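Rutinosidase (Aspergillus niger, PDB 6I1A) acts as a family 5 glycoside hydrolase that cleaves beta-glycosidic bonds, releasing rutinose from flavonoid glycosides such as rutin and probably also acting on beta-glucans. Local coordinates at residues A[13-17]-A[18-22]; A[249-252]-A[253-256]; A[283-286]-A[287-291]; A[314-317]-A[318-321]; A[357-360]-A[361-364]. One frame throughout, in Å; residues are numbered along the deposited sequence.

Contact 1: residues A[13-17]-A[18-22]; sequences SYIDW and RTFKG. With EDO (1,2-ethanediol), chain J.
F20 turns its CG trans to its own backbone N (chi1 178°), which lays the ring beside I15 and W17. D16 also has CG trans to N (chi1 -177°), and this swings its carboxylate back to the backbone of R18. The segment forms an Asx turn within the loop that leads into strand 22-26 of the TIM barrel. In that turn D16 OD1 accepts from R18 N at 2.9 Å. The N-H comes from well above the carboxylate plane. D16 O closes the next part of the turn with two donors. T19 N reaches it at 3.0 Å from above the carbonyl plane. F20 N also lies 3.0 Å from D16 O, but approaches almost in line with the carbonyl bond.

The apolar side is a small cluster of three side chains. The CD1 methyl of I15 sits over the F20 ring face, 3.8 Å from F20 CG. The same methyl also covers part of one W17 face. F20 presents an edge to that W17 face in a T-shaped pair, with planes at 77°. F20 CD2 makes the close approach, 3.7 Å from W17 CZ3. W17 is fixed further by T188, which meets NE1, and by the F300 ring.

R18 leads its guanidinium away from the turn, and its NH2 bonds K296 O and A257 O. An ethanediol molecule, probably from the crystallisation liquor, fills the angle between the D16 and R18 side chains. Its O2 donates to D16 OD1 at 2.8 Å and lies 3.2 Å from R18 NE, near the guanidinium plane.

Contact 2: residues A[249-252]-A[253-256]; sequences QYWE and GDFP. With EDO (1,2-ethanediol), chain P.
W251 O is the atom around which D254 and F255 gather. D254 N donates to it at 3.0 Å, from above the carbonyl plane (48° out of it). An edge atom of the F255 ring, CD1, comes to 3.6 Å from the same W251 O. The contact is the frayed end of helix 248-252, followed by a type I beta turn from E252 to F255. The direct helical bond from G253 N to Q249 O is replaced by a water. That water accepts from G253 N at 2.8 Å and donates to Q249 O at 2.8 Å.

The D254 side chain folds back over the turn. Its OD2 lies 3.7 Å from W251 CE3, with the carboxylate and indole planes 68° apart. The W251 NE1 end is held by G243 O, and helix 213-233 packs against W251, D254 and F255. Q249 NE2 reaches out to ethanediol O2 at 2.8 Å.

E252 O and F255 O face each other at 3.3 Å, two acceptors with no bond between them. K296 NZ bonds both. Its positive charge probably offsets the repulsion between these carbonyls and so helps to fix the turn where the helix stops.

Contact 3: residues A[283-286]-A[287-291]; sequences YILA and DAREK. With EDO (1,2-ethanediol), chain P.
L285 and R289 lie one turn apart on helix 280-290, and their side chains run slantwise past each other. L285 has its CG trans to the backbone N (chi1 -178°), which brings the branched end of the leucine within reach of the R289 side chain. The bend of R289 at chi3 (-65°) lays its guanidinium across the leucine. L285 CD2 sits over one guanidinium face, toward the rim, 3.7 Å from R289 NH1. Lower on the chain, L285 CD1 meets R289 CG at 3.9 Å. Beneath them R289 N donates to L285 O at 2.8 Å. The leucine thus covers a flat face of the cation, while the N-H groups at its edges remain directed elsewhere. R289 NH2 forms a salt bridge with E290 of the second subunit, and E290 returns the same bond to R289 of that subunit.

On another side of the helix D287 pairs with K291. K291 is the first residue to leave helical geometry, and its extended chain turns back to the carboxylate. K291 NZ meets D287 OD1 at 2.8 Å, on the syn side but 34° out of the carboxylate plane. The backbone repeats the link, with K291 N bonded to D287 O at 2.8 Å. A water donates to Y283 O at 2.9 Å and weakly to D287 OD1. The other oxygen, D287 OD2, is held by Y269.

Helix 280-290 is the crossover of a beta-alpha-beta unit between strands 261-269 and 299-308. I284 and A288 pack on helix 317-331, while Y283, I284, D287 and K291 rest on strand 261-269.

Contact 4: residues A[314-317]-A[318-321]; sequences LALR and KRNV
The first turn of helix 317-331 begins here, with L316 and R319 touching across it and L316 in the N-cap position. This helix follows strand 299-308 in the TIM barrel. L316 O accepts from N320 N at 2.9 Å, and V321 N repeats the pattern with R317 O one residue on. L316 has no polar side chain to cap the start of the helix. Waters serve instead. One accepts from K318 N at 2.9 Å and also donates to L314 O. A second accepts from R319 N and donates to A315 O at 2.8 Å.

L316 and R319 send their side chains the same way, side by side. R319 is bent at chi2 (-97°) and again at chi3, which brings its guanidinium back beside the leucine. L316 CD2 lies over one face of that group, 4.1 Å from R319 CZ. The R319 NH1 edge donates to N320 OD1 at 2.9 Å, with the oxygen slightly off the guanidinium plane. R319 NH2 takes a salt bridge to E278, and N320 ND2 bonds S277 O.

R317 turns the other way. Its NE donates to L314 O at 3.0 Å, in the carbonyl plane and on a lone pair. L314 CD2 covers one face of the same guanidinium. R317 NH1 goes on to D356 O.

The two arginines are therefore each covered on one face by a leucine and bonded at the edge. Water meets the N-H groups of K318 and R319. The start of the helix probably stays hydrated, because water rather than a side-chain cap serves these two amides.

Contact 5: residues A[357-360]-A[361-364]; sequences YWCY and ETFI. With EDO (1,2-ethanediol), chain L.
Y360 and F363 meet in an offset edge-to-face pair, with the F363 edge turned to the Y360 face and planes at 69°. Y360 CD1 and F363 CD2 are 3.9 Å apart. I364 comes from another direction and sets its CD1 at the rim of the tyrosine, 3.9 Å from Y360 CD2. The backbone repeats this pairing, as I364 N donates to Y360 O at 3.2 Å. On F363 one face is covered by C359 O, which stands above the ring centre. At the ring edge, F363 CZ touches Y357 O at 3.5 Å.

All this takes place at the start of helix 360-365, where C359 is the N-cap residue. Its SG is trans to the backbone N (chi1 -174°), which directs the sulfur at the first turn. It accepts weakly from T362 N at 3.7 Å. C359 O takes bonds from T362 N and F363 N, both weak, and the bond from I364 N to Y360 O is the first sound one of the helix.

Further out, rings position these rings. Y337 contacts both Y360 and F363, F369 lies nearly parallel to Y360, and Y368 lies nearly parallel to F363. Helix 317-331 adds L325 against Y360 and V321 against F363. Ethanediol O1 lies in the plane of the Y360 ring at its edge, 2.5 Å from Y360 OH, and the same molecule also bonds G86 O and N23.

Contacts 2, 3, 4 and 5 form a chain of neighbours. Contact 2 meets contact 3 through Q249 NE2 and E290 O, 3.2 Å apart and probably hydrogen-bonded. One ethanediol bridges the same two, and both face the second subunit. Contact 3 reaches contact 4 where I284 CD1 packs on N320 O. Contacts 4 and 5 are nearest, with centres about 11 Å apart; V321 CG2 touches F363 CE2 at 3.5 Å. Contact 1 touches none of them, but K296 ties it to contact 2, bonding R18 with its O and E252 and F255 with its NZ. The Y250 side chain of contact 2 lies about 9 Å from an N-acetylglucosamine of an attached glycan, which marks no binding pocket.

Contact 1: residues A[13-17]-A[18-22]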
# COMPACT_ATOMS: atom_id res chain seq x y z
N SER A 13 -6.11 37.19 -14.20
CA SER A 13 -4.87 36.64 -14.81
C SER A 13 -4.19 35.63 -13.87
O SER A 13 -3.39 34.88 -14.36
CB SER A 13 -3.93 37.73 -15.19
OG SER A 13 -3.76 38.61 -14.09
N TYR A 14 -4.57 35.55 -12.59
CA TYR A 14 -4.02 34.48 -11.69
C TYR A 14 -4.72 33.17 -12.01
O TYR A 14 -5.87 33.12 -12.46
CB TYR A 14 -4.18 34.82 -10.20
CG TYR A 14 -3.31 35.96 -9.76
CD1 TYR A 14 -3.67 37.31 -9.94
CD2 TYR A 14 -2.10 35.74 -9.13
CE1 TYR A 14 -2.86 38.35 -9.50
CE2 TYR A 14 -1.26 36.77 -8.74
CZ TYR A 14 -1.65 38.10 -8.86
OH TYR A 14 -0.78 39.07 -8.44
N ILE A 15 -4.08 32.05 -11.71
CA ILE A 15 -4.75 30.77 -12.07
C ILE A 15 -5.59 30.27 -10.91
O ILE A 15 -5.28 30.52 -9.70
CB ILE A 15 -3.75 29.74 -12.59
CG1 ILE A 15 -2.92 29.14 -11.47
CG2 ILE A 15 -2.88 30.34 -13.71
CD1 ILE A 15 -2.31 27.78 -11.91
N ASP A 16 -6.64 29.57 -11.29
CA ASP A 16 -7.51 28.83 -10.38
C ASP A 16 -7.17 27.36 -10.58
O ASP A 16 -7.47 26.83 -11.62
CB ASP A 16 -8.98 29.09 -10.68
CG ASP A 16 -9.90 28.41 -9.72
OD1 ASP A 16 -9.49 27.56 -8.95
OD2 ASP A 16 -11.10 28.77 -9.74
N TRP A 17 -6.46 26.77 -9.63
CA TRP A 17 -6.06 25.35 -9.79
C TRP A 17 -7.28 24.44 -9.94
O TRP A 17 -7.11 23.25 -10.24
CB TRP A 17 -5.17 24.92 -8.62
CG TRP A 17 -3.72 25.19 -8.89
CD1 TRP A 17 -2.94 26.19 -8.38
CD2 TRP A 17 -2.85 24.41 -9.73
NE1 TRP A 17 -1.67 26.13 -8.88
CE2 TRP A 17 -1.58 25.01 -9.67
CE3 TRP A 17 -3.01 23.26 -10.54
CZ2 TRP A 17 -0.49 24.54 -10.41
CZ3 TRP A 17 -1.92 22.78 -11.25
CH2 TRP A 17 -0.65 23.38 -11.13
N ARG A 18 -8.50 24.87 -9.59
CA ARG A 18 -9.69 24.03 -9.79
C ARG A 18 -10.02 23.88 -11.27
O ARG A 18 -10.72 22.90 -11.61
CB ARG A 18 -10.89 24.59 -9.00
CG ARG A 18 -10.74 24.41 -7.50
CD ARG A 18 -11.84 25.16 -6.71
NE ARG A 18 -11.57 25.17 -5.26
CZ ARG A 18 -11.67 24.12 -4.52
NH1 ARG A 18 -12.12 22.97 -5.04
NH2 ARG A 18 -11.39 24.17 -3.22
N THR A 19 -9.65 24.83 -12.09
CA THR A 19 -9.98 24.77 -13.54
C THR A 19 -8.73 24.58 -14.39
O THR A 19 -8.87 24.14 -15.56
CB THR A 19 -10.78 26.02 -13.93
OG1 THR A 19 -10.03 27.21 -13.75
CG2 THR A 19 -12.06 26.08 -13.13
N PHE A 20 -7.57 24.98 -13.92
CA PHE A 20 -6.31 24.92 -14.71
C PHE A 20 -5.93 23.46 -14.91
O PHE A 20 -5.95 22.65 -13.98
CB PHE A 20 -5.24 25.69 -13.96
CG PHE A 20 -3.89 25.67 -14.62
CD1 PHE A 20 -3.60 26.54 -15.64
CD2 PHE A 20 -2.94 24.74 -14.24
CE1 PHE A 20 -2.36 26.50 -16.30
CE2 PHE A 20 -1.70 24.72 -14.87
CZ PHE A 20 -1.41 25.60 -15.89
N LYS A 21 -5.49 23.14 -16.11
CA LYS A 21 -4.92 21.83 -16.48
C LYS A 21 -3.59 22.08 -17.17
O LYS A 21 -3.44 23.02 -17.92
CB LYS A 21 -5.84 21.07 -17.39
CG LYS A 21 -7.16 20.69 -16.72
CD LYS A 21 -7.29 19.25 -16.39
CE LYS A 21 -8.74 18.78 -16.39
NZ LYS A 21 -9.00 17.83 -15.28
N GLY A 22 -2.60 21.26 -16.85
CA GLY A 22 -1.35 21.36 -17.59
C GLY A 22 -0.48 20.16 -17.40
O GLY A 22 -0.51 19.49 -16.37
C1 EDO J . -7.47 26.55 -5.61
O1 EDO J . -7.94 25.78 -4.58
C2 EDO J . -8.29 27.81 -5.81
O2 EDO J . -9.66 27.57 -6.20

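Contact 2: residues A[249-252]-A[253-256]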
# COMPACT_ATOMS: atom_id res chain seq x y z
N GLN A 249 -7.23 12.98 1.24
CA GLN A 249 -8.34 12.90 2.19
C GLN A 249 -7.88 13.11 3.63
O GLN A 249 -8.62 13.62 4.48
CB GLN A 249 -9.04 11.52 2.10
CG GLN A 249 -9.27 10.96 0.68
CD GLN A 249 -8.17 10.32 -0.13
OE1 GLN A 249 -7.49 10.95 -0.93
NE2 GLN A 249 -8.13 8.98 -0.22
N TYR A 250 -6.64 12.70 3.97
CA TYR A 250 -6.09 12.83 5.32
C TYR A 250 -6.05 14.28 5.72
O TYR A 250 -6.21 14.59 6.93
CB TYR A 250 -4.69 12.23 5.39
CG TYR A 250 -3.99 12.34 6.71
CD1 TYR A 250 -4.09 11.35 7.66
CD2 TYR A 250 -3.11 13.39 6.99
CE1 TYR A 250 -3.45 11.45 8.87
CE2 TYR A 250 -2.42 13.47 8.17
CZ TYR A 250 -2.62 12.53 9.14
OH TYR A 250 -1.91 12.64 10.28
N TRP A 251 -5.74 15.18 4.78
CA TRP A 251 -5.50 16.60 5.10
C TRP A 251 -6.72 17.48 4.81
O TRP A 251 -6.74 18.61 5.21
CB TRP A 251 -4.32 17.14 4.26
CG TRP A 251 -3.03 16.41 4.38
CD1 TRP A 251 -2.46 15.56 3.49
CD2 TRP A 251 -2.06 16.58 5.43
NE1 TRP A 251 -1.22 15.13 3.95
CE2 TRP A 251 -0.95 15.77 5.12
CE3 TRP A 251 -2.09 17.31 6.63
CZ2 TRP A 251 0.16 15.70 5.95
CZ3 TRP A 251 -0.97 17.23 7.43
CH2 TRP A 251 0.13 16.45 7.10
N GLU A 252 -7.67 16.97 4.03
CA GLU A 252 -8.84 17.78 3.54
C GLU A 252 -9.58 18.53 4.65
O GLU A 252 -9.92 19.73 4.40
CB GLU A 252 -9.85 16.86 2.82
CG GLU A 252 -9.42 16.60 1.43
CD GLU A 252 -10.39 15.68 0.69
OE1 GLU A 252 -11.47 15.41 1.22
OE2 GLU A 252 -10.06 15.32 -0.43
N GLY A 253 -9.83 17.84 5.76
CA GLY A 253 -10.58 18.39 6.89
C GLY A 253 -9.83 19.49 7.57
O GLY A 253 -10.44 20.22 8.40
N ASP A 254 -8.55 19.72 7.28
CA ASP A 254 -7.74 20.72 8.03
C ASP A 254 -7.78 22.12 7.43
O ASP A 254 -7.23 23.04 8.04
CB ASP A 254 -6.26 20.28 8.06
CG ASP A 254 -6.03 19.01 8.85
OD1 ASP A 254 -6.74 18.82 9.90
OD2 ASP A 254 -5.13 18.23 8.46
N PHE A 255 -8.38 22.31 6.24
CA PHE A 255 -8.44 23.58 5.55
C PHE A 255 -9.86 23.84 5.06
O PHE A 255 -10.49 22.96 4.51
CB PHE A 255 -7.52 23.58 4.32
CG PHE A 255 -6.10 23.24 4.67
CD1 PHE A 255 -5.67 21.95 4.63
CD2 PHE A 255 -5.21 24.25 5.01
CE1 PHE A 255 -4.35 21.65 4.95
CE2 PHE A 255 -3.90 23.93 5.29
CZ PHE A 255 -3.49 22.64 5.27
N PRO A 256 -10.37 25.08 5.23
CA PRO A 256 -11.62 25.47 4.59
C PRO A 256 -11.49 25.44 3.06
O PRO A 256 -10.43 25.77 2.55
CB PRO A 256 -11.93 26.91 5.06
CG PRO A 256 -10.68 27.34 5.74
CD PRO A 256 -9.82 26.13 6.08
C1 EDO P . -8.24 5.08 -0.34
O1 EDO P . -8.99 5.93 -1.25
C2 EDO P . -8.69 5.36 1.05
O2 EDO P . -9.01 6.73 1.28
O HOH W 1 -9.41 15.22 6.63

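Contact 3: residues A[283-286]-A[287-291]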
# COMPACT_ATOMS: atom_id res chain seq x y z
N TYR A 283 -1.34 0.20 -12.26
CA TYR A 283 -0.82 0.86 -11.01
C TYR A 283 -1.08 2.36 -11.09
O TYR A 283 -1.44 3.03 -10.07
CB TYR A 283 0.65 0.56 -10.79
CG TYR A 283 0.90 -0.80 -10.19
CD1 TYR A 283 1.02 -1.93 -10.97
CD2 TYR A 283 0.97 -0.95 -8.82
CE1 TYR A 283 1.16 -3.19 -10.42
CE2 TYR A 283 1.17 -2.21 -8.25
CZ TYR A 283 1.30 -3.32 -9.05
OH TYR A 283 1.42 -4.60 -8.51
N ILE A 284 -0.90 2.96 -12.27
CA ILE A 284 -1.19 4.40 -12.47
C ILE A 284 -2.68 4.64 -12.20
O ILE A 284 -3.07 5.60 -11.48
CB ILE A 284 -0.77 4.81 -13.90
CG1 ILE A 284 0.76 4.89 -13.99
CG2 ILE A 284 -1.39 6.12 -14.36
CD1 ILE A 284 1.30 4.99 -15.40
N LEU A 285 -3.55 3.83 -12.82
CA LEU A 285 -4.99 4.03 -12.63
C LEU A 285 -5.37 3.81 -11.15
O LEU A 285 -6.21 4.57 -10.64
CB LEU A 285 -5.78 3.09 -13.55
CG LEU A 285 -7.31 3.21 -13.48
CD1 LEU A 285 -7.74 4.61 -13.86
CD2 LEU A 285 -7.95 2.19 -14.41
N ALA A 286 -4.76 2.87 -10.45
CA ALA A 286 -5.05 2.64 -9.02
C ALA A 286 -4.74 3.91 -8.20
O ALA A 286 -5.54 4.36 -7.35
CB ALA A 286 -4.29 1.43 -8.50
N ASP A 287 -3.60 4.53 -8.46
CA ASP A 287 -3.23 5.76 -7.77
C ASP A 287 -4.25 6.83 -8.06
O ASP A 287 -4.67 7.59 -7.18
CB ASP A 287 -1.82 6.20 -8.18
CG ASP A 287 -0.70 5.37 -7.58
OD1 ASP A 287 -0.95 4.64 -6.58
OD2 ASP A 287 0.42 5.49 -8.07
N ALA A 288 -4.62 7.00 -9.33
CA ALA A 288 -5.54 8.07 -9.67
C ALA A 288 -6.91 7.83 -9.03
O ALA A 288 -7.60 8.79 -8.57
CB ALA A 288 -5.73 8.21 -11.18
N ARG A 289 -7.41 6.60 -9.06
CA ARG A 289 -8.74 6.28 -8.53
C ARG A 289 -8.80 6.45 -7.03
O ARG A 289 -9.86 6.92 -6.52
CB ARG A 289 -9.20 4.89 -8.90
CG ARG A 289 -9.51 4.75 -10.37
CD ARG A 289 -10.26 3.49 -10.75
NE ARG A 289 -9.46 2.30 -10.51
CZ ARG A 289 -9.62 1.18 -11.16
NH1 ARG A 289 -10.56 1.04 -12.07
NH2 ARG A 289 -8.82 0.16 -10.90
N GLU A 290 -7.72 6.13 -6.30
CA GLU A 290 -7.82 6.06 -4.81
C GLU A 290 -7.07 7.20 -4.15
O GLU A 290 -7.27 7.36 -2.90
CB GLU A 290 -7.26 4.73 -4.31
CG GLU A 290 -7.73 3.52 -5.07
CD GLU A 290 -9.23 3.34 -5.19
OE1 GLU A 290 -10.03 3.97 -4.45
OE2 GLU A 290 -9.67 2.54 -6.09
N LYS A 291 -6.20 7.95 -4.84
CA LYS A 291 -5.28 8.90 -4.17
C LYS A 291 -5.47 10.30 -4.77
O LYS A 291 -4.44 11.03 -4.83
CB LYS A 291 -3.83 8.42 -4.27
CG LYS A 291 -3.63 7.01 -3.76
CD LYS A 291 -2.20 6.48 -3.94
CE LYS A 291 -2.09 5.03 -3.57
NZ LYS A 291 -0.75 4.42 -3.82
C1 EDO P . -8.24 5.08 -0.34
O1 EDO P . -8.99 5.93 -1.25
C2 EDO P . -8.69 5.36 1.05
O2 EDO P . -9.01 6.73 1.28
O HOH W 2 -0.58 2.05 -7.50

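Contact 4: residues A[314-317]-A[318-321]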
# COMPACT_ATOMS: atom_id res chain seq x y z
N LEU A 314 11.90 -1.25 -22.67
CA LEU A 314 11.97 -0.02 -23.45
C LEU A 314 10.82 0.16 -24.42
O LEU A 314 10.48 1.27 -24.82
CB LEU A 314 13.33 -0.00 -24.15
CG LEU A 314 14.55 -0.04 -23.22
CD1 LEU A 314 15.82 -0.32 -24.00
CD2 LEU A 314 14.68 1.27 -22.51
N ALA A 315 10.29 -0.99 -24.91
CA ALA A 315 9.26 -0.97 -25.94
C ALA A 315 7.97 -0.28 -25.45
O ALA A 315 7.24 0.22 -26.31
CB ALA A 315 8.98 -2.41 -26.38
N LEU A 316 7.69 -0.32 -24.15
CA LEU A 316 6.41 0.17 -23.62
C LEU A 316 6.56 1.59 -23.06
O LEU A 316 5.61 2.02 -22.47
CB LEU A 316 5.90 -0.80 -22.56
CG LEU A 316 5.34 -2.13 -23.11
CD1 LEU A 316 5.02 -3.10 -21.99
CD2 LEU A 316 4.12 -1.87 -23.96
N ARG A 317 7.67 2.23 -23.25
CA ARG A 317 7.88 3.57 -22.63
C ARG A 317 6.88 4.55 -23.18
O ARG A 317 6.25 5.32 -22.41
CB ARG A 317 9.30 4.08 -22.85
CG ARG A 317 10.33 3.33 -22.05
CD ARG A 317 11.72 3.85 -22.36
NE ARG A 317 12.10 3.58 -23.76
CZ ARG A 317 13.13 4.14 -24.37
NH1 ARG A 317 13.97 4.96 -23.74
NH2 ARG A 317 13.38 3.80 -25.62
N LYS A 318 6.67 4.57 -24.50
CA LYS A 318 5.72 5.56 -25.08
C LYS A 318 4.30 5.30 -24.54
O LYS A 318 3.64 6.25 -24.10
CB LYS A 318 5.73 5.54 -26.61
CG LYS A 318 4.69 6.43 -27.28
CD LYS A 318 4.82 6.50 -28.78
CE LYS A 318 3.86 7.48 -29.41
NZ LYS A 318 3.91 7.43 -30.89
N ARG A 319 3.86 4.04 -24.58
CA ARG A 319 2.51 3.67 -24.09
C ARG A 319 2.36 4.08 -22.62
O ARG A 319 1.31 4.63 -22.27
CB ARG A 319 2.30 2.17 -24.27
CG ARG A 319 1.02 1.63 -23.65
CD ARG A 319 1.26 1.04 -22.27
NE ARG A 319 0.66 -0.28 -22.16
CZ ARG A 319 1.02 -1.21 -21.29
NH1 ARG A 319 2.00 -1.00 -20.44
NH2 ARG A 319 0.38 -2.37 -21.29
N ASN A 320 3.39 3.83 -21.81
CA ASN A 320 3.36 4.11 -20.34
C ASN A 320 3.34 5.62 -20.07
O ASN A 320 2.57 6.05 -19.21
CB ASN A 320 4.47 3.35 -19.61
CG ASN A 320 4.15 1.88 -19.47
OD1 ASN A 320 2.99 1.50 -19.49
ND2 ASN A 320 5.17 1.05 -19.33
N VAL A 321 4.19 6.39 -20.75
CA VAL A 321 4.18 7.88 -20.52
C VAL A 321 2.83 8.44 -20.92
O VAL A 321 2.22 9.25 -20.17
CB VAL A 321 5.29 8.62 -21.29
CG1 VAL A 321 5.19 10.13 -21.13
CG2 VAL A 321 6.63 8.17 -20.87
O HOH W 3 8.34 3.15 -26.46
O HOH W 4 5.15 2.04 -26.22

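Contact 5: residues A[357-360]-A[361-364]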
# COMPACT_ATOMS: atom_id res chain seq x y z
N TYR A 357 14.39 5.79 -18.80
CA TYR A 357 13.02 5.87 -18.24
C TYR A 357 12.79 7.21 -17.53
O TYR A 357 11.62 7.49 -17.31
CB TYR A 357 12.75 4.73 -17.26
CG TYR A 357 12.90 3.36 -17.92
CD1 TYR A 357 14.13 2.72 -17.94
CD2 TYR A 357 11.82 2.75 -18.54
CE1 TYR A 357 14.26 1.46 -18.54
CE2 TYR A 357 11.93 1.51 -19.16
CZ TYR A 357 13.15 0.89 -19.14
OH TYR A 357 13.24 -0.35 -19.74
N TRP A 358 13.82 7.97 -17.19
CA TRP A 358 13.69 9.19 -16.33
C TRP A 358 14.02 10.49 -17.07
O TRP A 358 13.96 11.54 -16.40
CB TRP A 358 14.56 9.03 -15.09
CG TRP A 358 14.15 7.97 -14.14
CD1 TRP A 358 14.40 6.65 -14.25
CD2 TRP A 358 13.44 8.15 -12.91
NE1 TRP A 358 13.90 5.99 -13.15
CE2 TRP A 358 13.28 6.91 -12.31
CE3 TRP A 358 12.88 9.29 -12.29
CZ2 TRP A 358 12.63 6.73 -11.08
CZ3 TRP A 358 12.25 9.12 -11.08
CH2 TRP A 358 12.12 7.88 -10.46
N CYS A 359 14.34 10.47 -18.37
CA CYS A 359 14.73 11.68 -19.12
C CYS A 359 13.61 12.12 -20.01
O CYS A 359 13.36 11.51 -21.09
CB CYS A 359 16.00 11.44 -19.90
SG CYS A 359 16.57 12.97 -20.67
N TYR A 360 12.88 13.15 -19.65
CA TYR A 360 11.74 13.58 -20.45
C TYR A 360 12.17 14.10 -21.83
O TYR A 360 11.46 13.95 -22.79
CB TYR A 360 10.93 14.64 -19.72
CG TYR A 360 9.51 14.74 -20.17
CD1 TYR A 360 8.55 13.87 -19.70
CD2 TYR A 360 9.11 15.64 -21.14
CE1 TYR A 360 7.22 13.97 -20.07
CE2 TYR A 360 7.79 15.77 -21.54
CZ TYR A 360 6.82 14.93 -20.99
OH TYR A 360 5.49 15.02 -21.34
N GLU A 361 13.33 14.79 -21.92
CA GLU A 361 13.78 15.35 -23.22
C GLU A 361 14.01 14.18 -24.19
O GLU A 361 13.71 14.37 -25.38
CB GLU A 361 15.04 16.16 -23.05
CG GLU A 361 14.77 17.52 -22.40
CD GLU A 361 15.95 18.47 -22.43
OE1 GLU A 361 17.05 17.99 -22.67
OE2 GLU A 361 15.78 19.58 -22.00
N THR A 362 14.46 13.04 -23.69
CA THR A 362 14.63 11.84 -24.58
C THR A 362 13.27 11.50 -25.17
O THR A 362 13.15 11.21 -26.40
CB THR A 362 15.19 10.66 -23.80
OG1 THR A 362 16.53 10.98 -23.45
CG2 THR A 362 15.13 9.38 -24.60
N PHE A 363 12.21 11.47 -24.38
CA PHE A 363 10.86 11.15 -24.91
C PHE A 363 10.46 12.11 -26.02
O PHE A 363 9.82 11.76 -27.02
CB PHE A 363 9.82 11.18 -23.79
CG PHE A 363 10.08 10.26 -22.64
CD1 PHE A 363 10.80 9.10 -22.75
CD2 PHE A 363 9.53 10.55 -21.40
CE1 PHE A 363 10.97 8.22 -21.70
CE2 PHE A 363 9.71 9.69 -20.33
CZ PHE A 363 10.39 8.51 -20.48
N ILE A 364 10.71 13.42 -25.82
CA ILE A 364 10.36 14.42 -26.83
C ILE A 364 11.15 14.09 -28.14
O ILE A 364 10.53 14.12 -29.21
CB ILE A 364 10.67 15.84 -26.32
CG1 ILE A 364 9.76 16.15 -25.12
CG2 ILE A 364 10.43 16.84 -27.42
CD1 ILE A 364 10.04 17.50 -24.42
C1 EDO L . 3.46 17.12 -22.85
O1 EDO L . 4.75 16.72 -23.06
C2 EDO L . 2.46 16.35 -23.59
O2 EDO L . 1.15 16.75 -23.14